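Local coordinates for protein monosaccharide-transporting ATPase (Actinobacillus succinogenes, PDB 5DTE) that binds D-allose as the periplasmic solute-binding component of a bacterial ABC transporter and is thought to deliver the sugar for uptake, at residues E39-T51 with D269-E281. Numbering follows the deposited sequence.
Sequences EYFISMRQGAEET and DQLPKKQVAIAIE. With ALL (beta-D-allopyranose), chain E.
Lys273 reaches across helix 39-51 to give a hydrogen bond from NZ to Gln46 OE1 (3.2 Å), the donor standing 38° out of the carbonyl plane; Glu50 OE2 makes a long, probably minor ion pair with Lys273 NZ (3.8 Å). A bend at chi2 (-134°) lays the aliphatic chain over Gly47, Lys273 CD lying 3.4 Å from Gly47 CA, and the side chain fits as a knob into the hole formed by Ser43, Gln46, Gly47 and Glu50. The lack of a side chain at Gly47 leaves room for the lysine; the axes of segments 39-51 and 272-281 approach to 8.0 Å and cross at -47°. Toward the sugar, Pro272 CB packs obliquely against Tyr40 CE1, while Met44 bends at chi3 to bring CE near the same proline. Val276 lies between Met44 and Ala48, its CG2 3.7 Å from Ala48 CB. At the far end Thr51 CG2 and Ile280 CD1 meet tip to tip (3.5 Å). The helices thus pack on the parallel sheet of one lobe of a periplasmic sugar-binding protein; Tyr40 and Phe41, in the first turn of helix 39-51, and Gln270, just before helix 272-281, line the allopyranose pocket.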
ATOM      1  N   GLU A  39       5.624  -1.594   8.962  1.00 21.00           N
ATOM      2  CA  GLU A  39       5.326  -0.481   9.850  1.00 23.98           C
ATOM      3  C   GLU A  39       4.023   0.194   9.423  1.00 20.21           C
ATOM      4  O   GLU A  39       3.233   0.633  10.256  1.00 23.06           O
ATOM      5  CB  GLU A  39       6.487   0.517   9.863  1.00 32.20           C
ATOM      6  CG  GLU A  39       6.145   1.918  10.372  1.00 34.36           C
ATOM      7  CD  GLU A  39       5.706   1.947  11.821  1.00 33.87           C
ATOM      8  OE1 GLU A  39       6.273   1.184  12.632  1.00 36.99           O
ATOM      9  OE2 GLU A  39       4.799   2.749  12.147  1.00 33.74           O
ATOM     10  N   TYR A  40       3.803   0.253   8.116  1.00  7.68           N
ATOM     11  CA  TYR A  40       2.588   0.820   7.554  1.00 16.77           C
ATOM     12  C   TYR A  40       1.296   0.214   8.158  1.00 20.69           C
ATOM     13  O   TYR A  40       0.359   0.942   8.509  1.00 22.88           O
ATOM     14  CB  TYR A  40       2.605   0.654   6.025  1.00 12.29           C
ATOM     15  CG  TYR A  40       1.345   1.124   5.353  1.00 11.65           C
ATOM     16  CD1 TYR A  40       1.103   2.474   5.168  1.00 18.73           C
ATOM     17  CD2 TYR A  40       0.385   0.220   4.922  1.00 12.46           C
ATOM     18  CE1 TYR A  40      -0.059   2.911   4.565  1.00 23.23           C
ATOM     19  CE2 TYR A  40      -0.781   0.646   4.321  1.00 13.85           C
ATOM     20  CZ  TYR A  40      -0.997   1.993   4.150  1.00 15.94           C
ATOM     21  OH  TYR A  40      -2.150   2.422   3.554  1.00 14.60           O
ATOM     22  N   PHE A  41       1.244  -1.105   8.303  1.00 22.29           N
ATOM     23  CA  PHE A  41       0.040  -1.736   8.841  1.00 25.77           C
ATOM     24  C   PHE A  41      -0.051  -1.595  10.359  1.00 27.17           C
ATOM     25  O   PHE A  41      -1.144  -1.477  10.915  1.00 35.99           O
ATOM     26  CB  PHE A  41      -0.027  -3.200   8.413  1.00  6.77           C
ATOM     27  CG  PHE A  41      -0.480  -3.377   6.999  1.00 13.45           C
ATOM     28  CD1 PHE A  41      -1.769  -3.022   6.627  1.00 21.60           C
ATOM     29  CD2 PHE A  41       0.380  -3.876   6.029  1.00 26.55           C
ATOM     30  CE1 PHE A  41      -2.206  -3.168   5.309  1.00 25.63           C
ATOM     31  CE2 PHE A  41      -0.046  -4.028   4.705  1.00 27.10           C
ATOM     32  CZ  PHE A  41      -1.345  -3.675   4.348  1.00 22.26           C
ATOM     33  N   ILE A  42       1.101  -1.597  11.017  1.00 19.78           N
ATOM     34  CA  ILE A  42       1.204  -1.233  12.426  1.00 13.16           C
ATOM     35  C   ILE A  42       0.542   0.126  12.665  1.00 20.84           C
ATOM     36  O   ILE A  42      -0.127   0.351  13.671  1.00 28.36           O
ATOM     37  CB  ILE A  42       2.684  -1.194  12.869  1.00  9.83           C
ATOM     38  CG1 ILE A  42       3.151  -2.591  13.264  1.00  7.71           C
ATOM     39  CG2 ILE A  42       2.895  -0.223  14.026  1.00  7.82           C
ATOM     40  CD1 ILE A  42       2.456  -3.130  14.526  1.00 11.79           C
ATOM     41  N   SER A  43       0.720   1.015  11.698  1.00 25.86           N
ATOM     42  CA  SER A  43       0.194   2.377  11.746  1.00 22.43           C
ATOM     43  C   SER A  43      -1.305   2.397  11.535  1.00 23.97           C
ATOM     44  O   SER A  43      -2.034   3.187  12.136  1.00 29.49           O
ATOM     45  CB  SER A  43       0.888   3.235  10.683  1.00 17.81           C
ATOM     46  OG  SER A  43       0.119   4.372  10.390  1.00 30.49           O
ATOM     47  N   MET A  44      -1.754   1.521  10.651  1.00 25.44           N
ATOM     48  CA  MET A  44      -3.158   1.435  10.301  1.00 25.16           C
ATOM     49  C   MET A  44      -3.912   0.715  11.402  1.00 32.87           C
ATOM     50  O   MET A  44      -5.053   1.062  11.722  1.00 39.68           O
ATOM     51  CB  MET A  44      -3.320   0.713   8.963  1.00 19.18           C
ATOM     52  CG  MET A  44      -4.692   0.125   8.726  1.00 20.69           C
ATOM     53  SD  MET A  44      -4.842  -0.620   7.098  1.00 41.74           S
ATOM     54  CE  MET A  44      -4.412   0.780   6.043  1.00  5.59           C
ATOM     55  N   ARG A  45      -3.272  -0.298  11.978  1.00 29.49           N
ATOM     56  CA  ARG A  45      -3.906  -1.032  13.051  1.00 25.96           C
ATOM     57  C   ARG A  45      -4.111  -0.095  14.241  1.00 26.21           C
ATOM     58  O   ARG A  45      -5.137  -0.160  14.906  1.00 39.52           O
ATOM     59  CB  ARG A  45      -3.086  -2.251  13.475  1.00 15.64           C
ATOM     60  CG  ARG A  45      -3.746  -2.985  14.643  1.00 21.76           C
ATOM     61  CD  ARG A  45      -2.784  -3.352  15.769  1.00 35.46           C
ATOM     62  NE  ARG A  45      -3.510  -3.977  16.878  1.00 43.23           N
ATOM     63  CZ  ARG A  45      -3.638  -5.287  17.073  1.00 43.34           C
ATOM     64  NH1 ARG A  45      -4.330  -5.740  18.111  1.00 26.28           N
ATOM     65  NH2 ARG A  45      -3.065  -6.143  16.247  1.00 58.63           N
ATOM     66  N   GLN A  46      -3.138   0.776  14.503  1.00 12.83           N
ATOM     67  CA  GLN A  46      -3.226   1.711  15.616  1.00 18.30           C
ATOM     68  C   GLN A  46      -4.332   2.735  15.408  1.00 23.53           C
ATOM     69  O   GLN A  46      -5.100   3.004  16.321  1.00 20.39           O
ATOM     70  CB  GLN A  46      -1.904   2.428  15.818  1.00 21.11           C
ATOM     71  CG  GLN A  46      -1.938   3.423  16.955  1.00 30.43           C
ATOM     72  CD  GLN A  46      -0.593   4.093  17.162  1.00 45.81           C
ATOM     73  OE1 GLN A  46      -0.002   4.633  16.220  1.00 53.79           O
ATOM     74  NE2 GLN A  46      -0.089   4.044  18.395  1.00 41.52           N
ATOM     75  N   GLY A  47      -4.401   3.312  14.211  1.00 24.63           N
ATOM     76  CA  GLY A  47      -5.501   4.186  13.848  1.00 19.84           C
ATOM     77  C   GLY A  47      -6.840   3.475  13.906  1.00 20.61           C
ATOM     78  O   GLY A  47      -7.863   4.083  14.217  1.00 34.29           O
ATOM     79  N   ALA A  48      -6.834   2.183  13.608  1.00 12.40           N
ATOM     80  CA  ALA A  48      -8.050   1.369  13.663  1.00 18.10           C
ATOM     81  C   ALA A  48      -8.583   1.286  15.076  1.00 24.13           C
ATOM     82  O   ALA A  48      -9.791   1.282  15.289  1.00 34.31           O
ATOM     83  CB  ALA A  48      -7.789  -0.048  13.118  1.00 15.46           C
ATOM     84  N   GLU A  49      -7.676   1.198  16.041  1.00 24.61           N
ATOM     85  CA  GLU A  49      -8.063   1.016  17.431  1.00 25.71           C
ATOM     86  C   GLU A  49      -8.492   2.338  18.078  1.00 29.73           C
ATOM     87  O   GLU A  49      -9.356   2.359  18.957  1.00 37.22           O
ATOM     88  CB  GLU A  49      -6.923   0.360  18.200  1.00  7.82           C
ATOM     89  CG  GLU A  49      -6.745  -1.090  17.804  1.00 32.02           C
ATOM     90  CD  GLU A  49      -5.601  -1.770  18.531  1.00 53.97           C
ATOM     91  OE1 GLU A  49      -4.913  -1.106  19.343  1.00 62.64           O
ATOM     92  OE2 GLU A  49      -5.386  -2.977  18.282  1.00 61.25           O
ATOM     93  N   GLU A  50      -7.907   3.437  17.617  1.00 22.33           N
ATOM     94  CA  GLU A  50      -8.364   4.763  17.994  1.00 19.29           C
ATOM     95  C   GLU A  50      -9.785   5.054  17.501  1.00 26.39           C
ATOM     96  O   GLU A  50     -10.584   5.643  18.220  1.00 36.03           O
ATOM     97  CB  GLU A  50      -7.407   5.808  17.455  1.00 14.43           C
ATOM     98  CG  GLU A  50      -6.020   5.716  18.032  1.00 15.93           C
ATOM     99  CD  GLU A  50      -5.000   6.472  17.189  1.00 37.75           C
ATOM    100  OE1 GLU A  50      -5.375   6.981  16.108  1.00 36.16           O
ATOM    101  OE2 GLU A  50      -3.818   6.538  17.595  1.00 53.50           O
ATOM    102  N   THR A  51     -10.094   4.655  16.274  1.00 27.63           N
ATOM    103  CA  THR A  51     -11.445   4.822  15.735  1.00 25.32           C
ATOM    104  C   THR A  51     -12.424   3.880  16.449  1.00 16.04           C
ATOM    105  O   THR A  51     -13.588   4.212  16.662  1.00 12.42           O
ATOM    106  CB  THR A  51     -11.462   4.580  14.188  1.00 17.20           C
ATOM    107  OG1 THR A  51     -10.892   5.708  13.515  1.00 20.62           O
ATOM    108  CG2 THR A  51     -12.869   4.339  13.649  1.00  6.41           C
ATOM    109  N   ASP A 269       2.059   9.754   1.217  1.00 18.66           N
ATOM    110  CA  ASP A 269       1.261   9.424   2.387  1.00 29.10           C
ATOM    111  C   ASP A 269      -0.087   8.937   1.899  1.00 33.63           C
ATOM    112  O   ASP A 269      -0.865   9.672   1.287  1.00 38.56           O
ATOM    113  CB  ASP A 269       1.098  10.606   3.354  1.00 34.88           C
ATOM    114  CG  ASP A 269       0.447  10.187   4.694  1.00 35.96           C
ATOM    115  OD1 ASP A 269       0.343   8.966   4.965  1.00 33.43           O
ATOM    116  OD2 ASP A 269       0.054  11.077   5.485  1.00 29.35           O
ATOM    117  N   GLN A 270      -0.333   7.671   2.187  1.00 33.48           N
ATOM    118  CA  GLN A 270      -1.502   6.949   1.735  1.00 23.39           C
ATOM    119  C   GLN A 270      -2.662   7.164   2.698  1.00 21.06           C
ATOM    120  O   GLN A 270      -3.784   6.733   2.437  1.00 21.72           O
ATOM    121  CB  GLN A 270      -1.141   5.474   1.629  1.00 16.30           C
ATOM    122  CG  GLN A 270      -2.123   4.645   0.933  1.00 11.86           C
ATOM    123  CD  GLN A 270      -1.678   3.230   0.872  1.00 17.50           C
ATOM    124  OE1 GLN A 270      -0.590   2.910   1.332  1.00 11.96           O
ATOM    125  NE2 GLN A 270      -2.513   2.357   0.313  1.00 29.56           N
ATOM    126  N   LEU A 271      -2.364   7.830   3.817  1.00 19.59           N
ATOM    127  CA  LEU A 271      -3.335   8.084   4.882  1.00 18.31           C
ATOM    128  C   LEU A 271      -3.973   6.795   5.419  1.00 20.54           C
ATOM    129  O   LEU A 271      -5.196   6.599   5.330  1.00 12.12           O
ATOM    130  CB  LEU A 271      -4.403   9.051   4.375  1.00 12.44           C
ATOM    131  CG  LEU A 271      -3.725  10.321   3.868  1.00 10.64           C
ATOM    132  CD1 LEU A 271      -4.731  11.260   3.290  1.00 13.45           C
ATOM    133  CD2 LEU A 271      -2.998  10.978   5.013  1.00  7.59           C
ATOM    134  N   PRO A 272      -3.141   5.922   6.006  1.00 25.63           N
ATOM    135  CA  PRO A 272      -3.609   4.584   6.376  1.00 30.95           C
ATOM    136  C   PRO A 272      -4.603   4.605   7.538  1.00 31.54           C
ATOM    137  O   PRO A 272      -5.358   3.651   7.710  1.00 24.82           O
ATOM    138  CB  PRO A 272      -2.319   3.865   6.766  1.00 21.95           C
ATOM    139  CG  PRO A 272      -1.423   4.947   7.246  1.00 17.27           C
ATOM    140  CD  PRO A 272      -1.765   6.176   6.468  1.00 17.52           C
ATOM    141  N   LYS A 273      -4.602   5.677   8.325  1.00 30.65           N
ATOM    142  CA  LYS A 273      -5.549   5.787   9.430  1.00 18.83           C
ATOM    143  C   LYS A 273      -6.899   6.248   8.922  1.00 23.93           C
ATOM    144  O   LYS A 273      -7.918   5.744   9.374  1.00 23.05           O
ATOM    145  CB  LYS A 273      -5.039   6.748  10.498  1.00 18.42           C
ATOM    146  CG  LYS A 273      -3.602   6.493  10.912  1.00 25.27           C
ATOM    147  CD  LYS A 273      -3.443   6.503  12.408  1.00 14.39           C
ATOM    148  CE  LYS A 273      -2.001   6.288  12.813  1.00 24.24           C
ATOM    149  NZ  LYS A 273      -1.856   6.339  14.297  1.00 29.88           N
ATOM    150  N   LYS A 274      -6.898   7.203   7.985  1.00 26.50           N
ATOM    151  CA  LYS A 274      -8.128   7.698   7.360  1.00 19.24           C
ATOM    152  C   LYS A 274      -8.817   6.590   6.560  1.00 29.09           C
ATOM    153  O   LYS A 274     -10.043   6.437   6.605  1.00 23.01           O
ATOM    154  CB  LYS A 274      -7.830   8.884   6.456  1.00 14.14           C
ATOM    155  CG  LYS A 274      -9.066   9.474   5.760  1.00 25.91           C
ATOM    156  CD  LYS A 274      -8.695  10.721   4.919  1.00 34.34           C
ATOM    157  CE  LYS A 274      -9.794  11.177   3.937  1.00 27.00           C
ATOM    158  NZ  LYS A 274     -11.029  11.635   4.598  1.00 16.25           N
ATOM    159  N   GLN A 275      -8.016   5.821   5.827  1.00 30.13           N
ATOM    160  CA  GLN A 275      -8.517   4.654   5.117  1.00 31.33           C
ATOM    161  C   GLN A 275      -9.308   3.722   6.032  1.00 35.54           C
ATOM    162  O   GLN A 275     -10.513   3.540   5.868  1.00 34.35           O
ATOM    163  CB  GLN A 275      -7.369   3.874   4.496  1.00 31.18           C
ATOM    164  CG  GLN A 275      -6.788   4.476   3.245  1.00 33.43           C
ATOM    165  CD  GLN A 275      -5.943   3.470   2.468  1.00 32.51           C
ATOM    166  OE1 GLN A 275      -6.124   2.251   2.580  1.00 22.33           O
ATOM    167  NE2 GLN A 275      -5.023   3.979   1.673  1.00 36.90           N
ATOM    168  N   VAL A 276      -8.618   3.128   6.999  1.00 35.93           N
ATOM    169  CA  VAL A 276      -9.248   2.160   7.884  1.00 28.41           C
ATOM    170  C   VAL A 276     -10.326   2.829   8.741  1.00 29.21           C
ATOM    171  O   VAL A 276     -11.231   2.167   9.231  1.00 28.54           O
ATOM    172  CB  VAL A 276      -8.208   1.467   8.771  1.00 19.88           C
ATOM    173  CG1 VAL A 276      -7.544   2.467   9.703  1.00 23.17           C
ATOM    174  CG2 VAL A 276      -8.835   0.309   9.539  1.00 17.89           C
ATOM    175  N   ALA A 277     -10.250   4.148   8.900  1.00 28.26           N
ATOM    176  CA  ALA A 277     -11.326   4.861   9.572  1.00 17.19           C
ATOM    177  C   ALA A 277     -12.552   4.837   8.685  1.00 20.48           C
ATOM    178  O   ALA A 277     -13.632   4.488   9.150  1.00 34.11           O
ATOM    179  CB  ALA A 277     -10.932   6.277   9.903  1.00 14.06           C
ATOM    180  N   ILE A 278     -12.389   5.183   7.407  1.00 21.30           N
ATOM    181  CA  ILE A 278     -13.508   5.088   6.459  1.00 18.23           C
ATOM    182  C   ILE A 278     -14.025   3.648   6.357  1.00 15.34           C
ATOM    183  O   ILE A 278     -15.227   3.433   6.275  1.00 21.70           O
ATOM    184  CB  ILE A 278     -13.138   5.612   5.046  1.00 16.83           C
ATOM    185  CG1 ILE A 278     -13.449   7.107   4.938  1.00 26.79           C
ATOM    186  CG2 ILE A 278     -13.945   4.903   3.976  1.00 13.98           C
ATOM    187  CD1 ILE A 278     -12.494   8.025   5.684  1.00 33.51           C
ATOM    188  N   ALA A 279     -13.130   2.664   6.398  1.00 14.07           N
ATOM    189  CA  ALA A 279     -13.552   1.265   6.416  1.00 23.57           C
ATOM    190  C   ALA A 279     -14.538   0.961   7.562  1.00 27.06           C
ATOM    191  O   ALA A 279     -15.616   0.398   7.345  1.00 19.99           O
ATOM    192  CB  ALA A 279     -12.349   0.372   6.510  1.00 22.86           C
ATOM    193  N   ILE A 280     -14.165   1.354   8.778  1.00 37.20           N
ATOM    194  CA  ILE A 280     -15.005   1.172   9.962  1.00 38.12           C
ATOM    195  C   ILE A 280     -16.275   2.017   9.891  1.00 39.41           C
ATOM    196  O   ILE A 280     -17.325   1.617  10.403  1.00 44.03           O
ATOM    197  CB  ILE A 280     -14.235   1.535  11.247  1.00 26.70           C
ATOM    198  CG1 ILE A 280     -12.994   0.656  11.384  1.00 15.94           C
ATOM    199  CG2 ILE A 280     -15.134   1.440  12.484  1.00 21.72           C
ATOM    200  CD1 ILE A 280     -11.912   1.269  12.250  1.00 14.93           C
ATOM    201  N   GLU A 281     -16.175   3.187   9.257  1.00 23.63           N
ATOM    202  CA  GLU A 281     -17.331   4.059   9.092  1.00 21.20           C
ATOM    203  C   GLU A 281     -18.303   3.434   8.078  1.00 28.57           C
ATOM    204  O   GLU A 281     -19.529   3.584   8.187  1.00 14.00           O
ATOM    205  CB  GLU A 281     -16.898   5.463   8.650  1.00 33.28           C
ATOM    206  CG  GLU A 281     -16.821   6.511   9.787  1.00 55.14           C
ATOM    207  CD  GLU A 281     -18.163   7.217  10.060  1.00 67.63           C
ATOM    208  OE1 GLU A 281     -19.125   7.014   9.277  1.00 74.29           O
ATOM    209  OE2 GLU A 281     -18.248   7.984  11.053  1.00 58.34           O
TER
HETATM  210  C1  ALL E 401       0.439  -2.609  -0.015  1.00 29.89           C
HETATM  211  C2  ALL E 401       0.072  -1.410   0.838  1.00 25.89           C
HETATM  212  C3  ALL E 401       1.251  -0.811   1.509  1.00 26.39           C
HETATM  213  C4  ALL E 401       2.123  -1.836   2.164  1.00 25.12           C
HETATM  214  C5  ALL E 401       2.534  -2.849   1.109  1.00 12.81           C
HETATM  215  C6  ALL E 401       3.567  -3.823   1.575  1.00  6.27           C
HETATM  216  O1  ALL E 401      -0.681  -3.286  -0.435  1.00 45.94           O
HETATM  217  O2  ALL E 401      -0.502  -0.413  -0.035  1.00 25.04           O
HETATM  218  O3  ALL E 401       2.058  -0.117   0.506  1.00 13.47           O
HETATM  219  O4  ALL E 401       3.280  -1.208   2.737  1.00 29.68           O
HETATM  220  O5  ALL E 401       1.327  -3.563   0.713  1.00 13.34           O
HETATM  221  O6  ALL E 401       2.975  -4.732   2.479  1.00  7.11           O